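Local coordinates for protein DNA polymerase (Pyrobaculum calidifontis, PDB 5MDN) that probably catalyses template-dependent DNA synthesis, extending a strand with nucleotides from deoxyribonucleoside triphosphates and releasing diphosphate, as a family B polymerase, at residues 691-697 / 726-730; 626-630 / 750-754. All coordinates share one frame; numbering follows the deposited sequence.

Contact 1. Residues 691-697 / 726-730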
loop_
_atom_site.group_PDB
_atom_site.type_symbol
_atom_site.label_atom_id
_atom_site.label_comp_id
_atom_site.label_asym_id
_atom_site.label_seq_id
_atom_site.Cartn_x
_atom_site.Cartn_y
_atom_site.Cartn_z
ATOM N N TYR A 691 -34.443 3.697 0.234
ATOM C CA TYR A 691 -35.664 3.029 0.716
ATOM C C TYR A 691 -35.398 1.722 1.447
ATOM O O TYR A 691 -36.354 1.043 1.841
ATOM C CB TYR A 691 -36.657 2.773 -0.424
ATOM C CG TYR A 691 -37.283 4.036 -0.962
ATOM C CD1 TYR A 691 -37.443 5.157 -0.141
ATOM C CD2 TYR A 691 -37.669 4.127 -2.292
ATOM C CE1 TYR A 691 -38.006 6.318 -0.622
ATOM C CE2 TYR A 691 -38.223 5.283 -2.783
ATOM C CZ TYR A 691 -38.390 6.381 -1.943
ATOM O OH TYR A 691 -38.940 7.541 -2.425
ATOM N N GLY A 692 -34.138 1.352 1.644
ATOM C CA GLY A 692 -33.789 0.051 2.158
ATOM C C GLY A 692 -33.790 0.061 3.669
ATOM O O GLY A 692 -34.183 1.045 4.301
ATOM N N PRO A 693 -33.347 -1.038 4.284
ATOM C CA PRO A 693 -33.238 -1.049 5.748
ATOM C C PRO A 693 -32.148 -0.134 6.240
ATOM O O PRO A 693 -32.177 0.283 7.404
ATOM C CB PRO A 693 -32.915 -2.512 6.068
ATOM C CG PRO A 693 -32.228 -3.021 4.854
ATOM C CD PRO A 693 -32.735 -2.230 3.669
ATOM N N HIS A 694 -31.178 0.166 5.376
ATOM C CA HIS A 694 -30.091 1.071 5.717
ATOM C C HIS A 694 -30.617 2.455 6.074
ATOM O O HIS A 694 -30.126 3.090 7.015
ATOM C CB HIS A 694 -29.119 1.129 4.539
ATOM C CG HIS A 694 -27.972 2.068 4.732
ATOM N ND1 HIS A 694 -27.377 2.281 5.957
ATOM C CD2 HIS A 694 -27.296 2.835 3.845
ATOM C CE1 HIS A 694 -26.390 3.148 5.818
ATOM N NE2 HIS A 694 -26.318 3.497 4.546
ATOM N N VAL A 695 -31.614 2.944 5.333
ATOM C CA VAL A 695 -32.174 4.263 5.618
ATOM C C VAL A 695 -33.250 4.195 6.703
ATOM O O VAL A 695 -33.407 5.145 7.481
ATOM C CB VAL A 695 -32.705 4.913 4.326
ATOM C CG1 VAL A 695 -31.677 4.788 3.212
ATOM C CG2 VAL A 695 -34.033 4.293 3.897
ATOM N N HIS A 696 -34.009 3.097 6.771
ATOM C CA HIS A 696 -35.087 3.000 7.752
ATOM C C HIS A 696 -34.541 2.870 9.168
ATOM O O HIS A 696 -35.083 3.468 10.105
ATOM C CB HIS A 696 -36.000 1.825 7.410
ATOM C CG HIS A 696 -36.858 1.368 8.550
ATOM N ND1 HIS A 696 -36.525 0.293 9.345
ATOM C CD2 HIS A 696 -38.033 1.841 9.029
ATOM C CE1 HIS A 696 -37.461 0.120 10.261
ATOM N NE2 HIS A 696 -38.386 1.047 10.093
ATOM N N ALA A 697 -33.478 2.081 9.347
ATOM C CA ALA A 697 -32.801 2.043 10.640
ATOM C C ALA A 697 -32.215 3.406 10.982
ATOM O O ALA A 697 -32.197 3.810 12.151
ATOM C CB ALA A 697 -31.714 0.972 10.634
ATOM N N SER A 726 -37.658 -5.345 4.064
ATOM C CA SER A 726 -36.485 -4.662 4.611
ATOM C C SER A 726 -36.817 -3.588 5.646
ATOM O O SER A 726 -35.903 -3.025 6.252
ATOM C CB SER A 726 -35.643 -4.041 3.489
ATOM O OG SER A 726 -36.384 -3.016 2.846
ATOM N N GLU A 727 -38.097 -3.281 5.867
ATOM C CA GLU A 727 -38.455 -2.149 6.738
ATOM C C GLU A 727 -38.706 -2.549 8.190
ATOM O O GLU A 727 -39.573 -1.989 8.870
ATOM C CB GLU A 727 -39.648 -1.379 6.175
ATOM C CG GLU A 727 -39.541 -1.046 4.691
ATOM C CD GLU A 727 -38.166 -0.529 4.270
ATOM O OE1 GLU A 727 -37.519 0.221 5.036
ATOM O OE2 GLU A 727 -37.725 -0.885 3.159
ATOM N N ARG A 728 -37.934 -3.507 8.699
ATOM C CA ARG A 728 -38.020 -3.934 10.091
ATOM C C ARG A 728 -36.641 -3.913 10.738
ATOM O O ARG A 728 -36.358 -4.701 11.644
ATOM C CB ARG A 728 -38.639 -5.326 10.209
ATOM C CG ARG A 728 -40.123 -5.416 9.882
ATOM C CD ARG A 728 -40.366 -5.563 8.388
ATOM N NE ARG A 728 -39.360 -6.407 7.748
ATOM C CZ ARG A 728 -39.397 -7.736 7.724
ATOM N NH1 ARG A 728 -40.390 -8.386 8.316
ATOM N NH2 ARG A 728 -38.437 -8.416 7.113
ATOM N N ALA A 729 -35.779 -3.009 10.276
ATOM C CA ALA A 729 -34.392 -2.917 10.730
ATOM C C ALA A 729 -34.315 -2.031 11.967
ATOM O O ALA A 729 -34.281 -0.801 11.866
ATOM C CB ALA A 729 -33.506 -2.381 9.613
ATOM N N MET A 730 -34.292 -2.656 13.140
ATOM C CA MET A 730 -34.112 -1.964 14.411
ATOM C C MET A 730 -32.626 -1.814 14.727
ATOM O O MET A 730 -31.858 -2.767 14.560
ATOM C CB MET A 730 -34.801 -2.728 15.537
ATOM C CG MET A 730 -35.005 -1.925 16.809
ATOM S SD MET A 730 -35.899 -2.859 18.066
ATOM C CE MET A 730 -37.460 -3.138 17.232
#

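Contact 2. Residues 626-630 / 750-754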
loop_
_atom_site.group_PDB
_atom_site.type_symbol
_atom_site.label_atom_id
_atom_site.label_comp_id
_atom_site.label_asym_id
_atom_site.label_seq_id
_atom_site.Cartn_x
_atom_site.Cartn_y
_atom_site.Cartn_z
ATOM N N TRP A 626 -23.221 -7.974 4.332
ATOM C CA TRP A 626 -23.648 -9.066 5.187
ATOM C C TRP A 626 -23.471 -8.707 6.657
ATOM O O TRP A 626 -22.852 -7.702 7.015
ATOM C CB TRP A 626 -22.882 -10.349 4.902
ATOM C CG TRP A 626 -23.151 -10.965 3.582
ATOM C CD1 TRP A 626 -24.242 -10.773 2.785
ATOM C CD2 TRP A 626 -22.363 -11.980 2.962
ATOM N NE1 TRP A 626 -24.141 -11.565 1.658
ATOM C CE2 TRP A 626 -23.001 -12.320 1.753
ATOM C CE3 TRP A 626 -21.163 -12.618 3.296
ATOM C CZ2 TRP A 626 -22.483 -13.275 0.877
ATOM C CZ3 TRP A 626 -20.659 -13.563 2.426
ATOM C CH2 TRP A 626 -21.305 -13.886 1.228
ATOM N N CYS A 627 -24.054 -9.541 7.513
ATOM C CA CYS A 627 -23.764 -9.505 8.936
ATOM C C CYS A 627 -22.510 -10.327 9.230
ATOM O O CYS A 627 -22.006 -11.068 8.382
ATOM C CB CYS A 627 -24.949 -10.040 9.737
ATOM S SG CYS A 627 -25.321 -11.790 9.440
ATOM N N GLU A 628 -22.002 -10.189 10.457
ATOM C CA GLU A 628 -20.771 -10.880 10.823
ATOM C C GLU A 628 -20.975 -12.376 11.024
ATOM O O GLU A 628 -19.994 -13.127 11.017
ATOM C CB GLU A 628 -20.165 -10.254 12.079
ATOM C CG GLU A 628 -19.806 -8.788 11.912
ATOM C CD GLU A 628 -18.740 -8.572 10.850
ATOM O OE1 GLU A 628 -17.804 -9.393 10.772
ATOM O OE2 GLU A 628 -18.841 -7.587 10.089
ATOM N N LEU A 629 -22.219 -12.828 11.197
ATOM C CA LEU A 629 -22.476 -14.264 11.208
ATOM C C LEU A 629 -22.356 -14.849 9.806
ATOM O O LEU A 629 -21.826 -15.953 9.631
ATOM C CB LEU A 629 -23.857 -14.548 11.797
ATOM C CG LEU A 629 -24.282 -16.018 11.816
ATOM C CD1 LEU A 629 -23.281 -16.853 12.600
ATOM C CD2 LEU A 629 -25.681 -16.172 12.395
ATOM N N ALA A 630 -22.848 -14.126 8.796
ATOM C CA ALA A 630 -22.694 -14.574 7.416
ATOM C C ALA A 630 -21.222 -14.663 7.028
ATOM O O ALA A 630 -20.823 -15.560 6.275
ATOM C CB ALA A 630 -23.445 -13.637 6.471
ATOM N N GLN A 750 -29.313 -14.835 3.828
ATOM C CA GLN A 750 -27.857 -14.694 3.910
ATOM C C GLN A 750 -27.100 -15.925 4.402
ATOM O O GLN A 750 -26.117 -16.312 3.763
ATOM C CB GLN A 750 -27.424 -13.463 4.703
ATOM C CG GLN A 750 -27.267 -12.309 3.740
ATOM C CD GLN A 750 -26.664 -12.794 2.412
ATOM O OE1 GLN A 750 -25.592 -13.406 2.381
ATOM N NE2 GLN A 750 -27.374 -12.550 1.313
ATOM N N VAL A 751 -27.507 -16.546 5.511
ATOM C CA VAL A 751 -26.718 -17.667 6.022
ATOM C C VAL A 751 -26.672 -18.790 4.990
ATOM O O VAL A 751 -25.630 -19.426 4.791
ATOM C CB VAL A 751 -27.266 -18.152 7.378
ATOM C CG1 VAL A 751 -26.694 -19.516 7.731
ATOM C CG2 VAL A 751 -26.910 -17.161 8.475
ATOM N N ILE A 752 -27.785 -19.042 4.309
ATOM C CA ILE A 752 -27.783 -20.004 3.207
ATOM C C ILE A 752 -27.056 -19.393 2.005
ATOM O O ILE A 752 -26.143 -20.037 1.470
ATOM C CB ILE A 752 -29.208 -20.478 2.859
ATOM C CG1 ILE A 752 -29.562 -21.754 3.627
ATOM C CG2 ILE A 752 -29.354 -20.742 1.365
ATOM C CD1 ILE A 752 -29.451 -21.638 5.132
ATOM N N PRO A 753 -27.400 -18.178 1.535
ATOM C CA PRO A 753 -26.662 -17.615 0.386
ATOM C C PRO A 753 -25.169 -17.444 0.614
ATOM O O PRO A 753 -24.399 -17.541 -0.351
ATOM C CB PRO A 753 -27.354 -16.265 0.154
ATOM C CG PRO A 753 -28.719 -16.473 0.651
ATOM C CD PRO A 753 -28.585 -17.356 1.849
ATOM N N ALA A 754 -24.725 -17.178 1.846
ATOM C CA ALA A 754 -23.289 -17.092 2.089
ATOM C C ALA A 754 -22.624 -18.443 1.865
ATOM O O ALA A 754 -21.555 -18.524 1.249
ATOM C CB ALA A 754 -23.011 -16.583 3.503
#

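Contact 1. Residues 691-697 / 726-730
His696 lays its imidazole ring across the backbone of residues 727-729. One face of the ring looks onto the carbonyl oxygen of Glu727. That oxygen sits 3.2 Å above the ring plane and is offset toward the rim, so this is packing over a face and not an in-plane bond. Ala729 N lies at the ring edge, near its plane, 3.5 Å from His696 ND1. The first torsion of His696 puts CG anti to its own N (chi1 162°) and carries the ring off the helix toward 727-729.

The Glu727 side chain folds back at chi2 (-44°), and its carboxylate arrives at the start of helix 693-697. Its plane stands 89° to the imidazole ring. Its OE1 meets the His696 CB rather than the ring nitrogens. ND1 of His696 is 4.4 Å from OE1 of Glu727, so the ring nitrogen and the carboxylate are not in contact. The carboxylate also lies beside the Tyr691 and Gly692 carbonyls.

The other half of the contact is mostly apolar. Pro693 lays CD and CG against Ser726 CB, CD at 3.4 Å. Pro693 CB also touches Ala729 CB at 3.6 Å. Ala697, one helical turn on, adds its methyl to the same Ala729 CB at 3.9 Å. Tyr716 of strand 716-718 packs on Pro693, Ala697 and Ala729. That strand pairs with 729-731, so the short helix lies against a two-stranded antiparallel sheet.

Gly692 is the N-cap, and its O accepts from His696 N. The chemistry is therefore split. Small apolar groups join helix to strand, while the polar groups of Glu727 and His696 pack beside each other without a clear bond between the segments.

Contact 2. Residues 626-630 / 750-754
Trp626 and Ala754 form the close-fitting part of this contact. The Ala754 methyl sits over the six-membered ring of Trp626 in a CH-pi contact, with CB 4.1 Å from the ring centroid and 18° off the ring normal. Trp626 CG is anti to its carbonyl carbon (chi1 -68°), which sends the indole from the loop toward helix 743-756. Ala630 packs beside it, its CB 4.2 Å from Ala754 CB.

Gln750 lies over the indole on the partly exposed side. Its amide is turned 23° from the ring plane, but the atoms there are too close for the detail to be trusted. The packing is looser at Leu629 and Val751, which are buried yet meet only at their branch ends, CD2 to CG2 at 4.2 Å. Helix 647-666 covers that side through Arg664 and Val661. An alanine in place of Trp626 would probably leave the Ala754 methyl without its aromatic face and open a gap between the loop and helix 743-756.

Cys627 N-caps helix 628-643, its SG accepting from Ala630 N at 3.5 Å. Two helices packed through small side chains, one capped by Cys627, are consistent with the largely helical thumb of family B polymerases.

The two contacts lie on the same side of the chain's centre, with centres about 17 Å apart and nearest atoms about 10 Å apart. They do not touch. Along the chain the order is 626-630, 691-697, 726-730, 750-754, so both halves of contact 1 fall between the halves of contact 2. Contact 2 ties the start of helix 628-643 to helix 743-756. Contact 1 joins helix 693-697 to strand 729-731, and helix 743-756 is the next element after that strand in the chain. All four segments belong to the C-terminal part of the polymerase, consistent with the thumb. Both contacts are thus packing within this region, away from the magnesium sites.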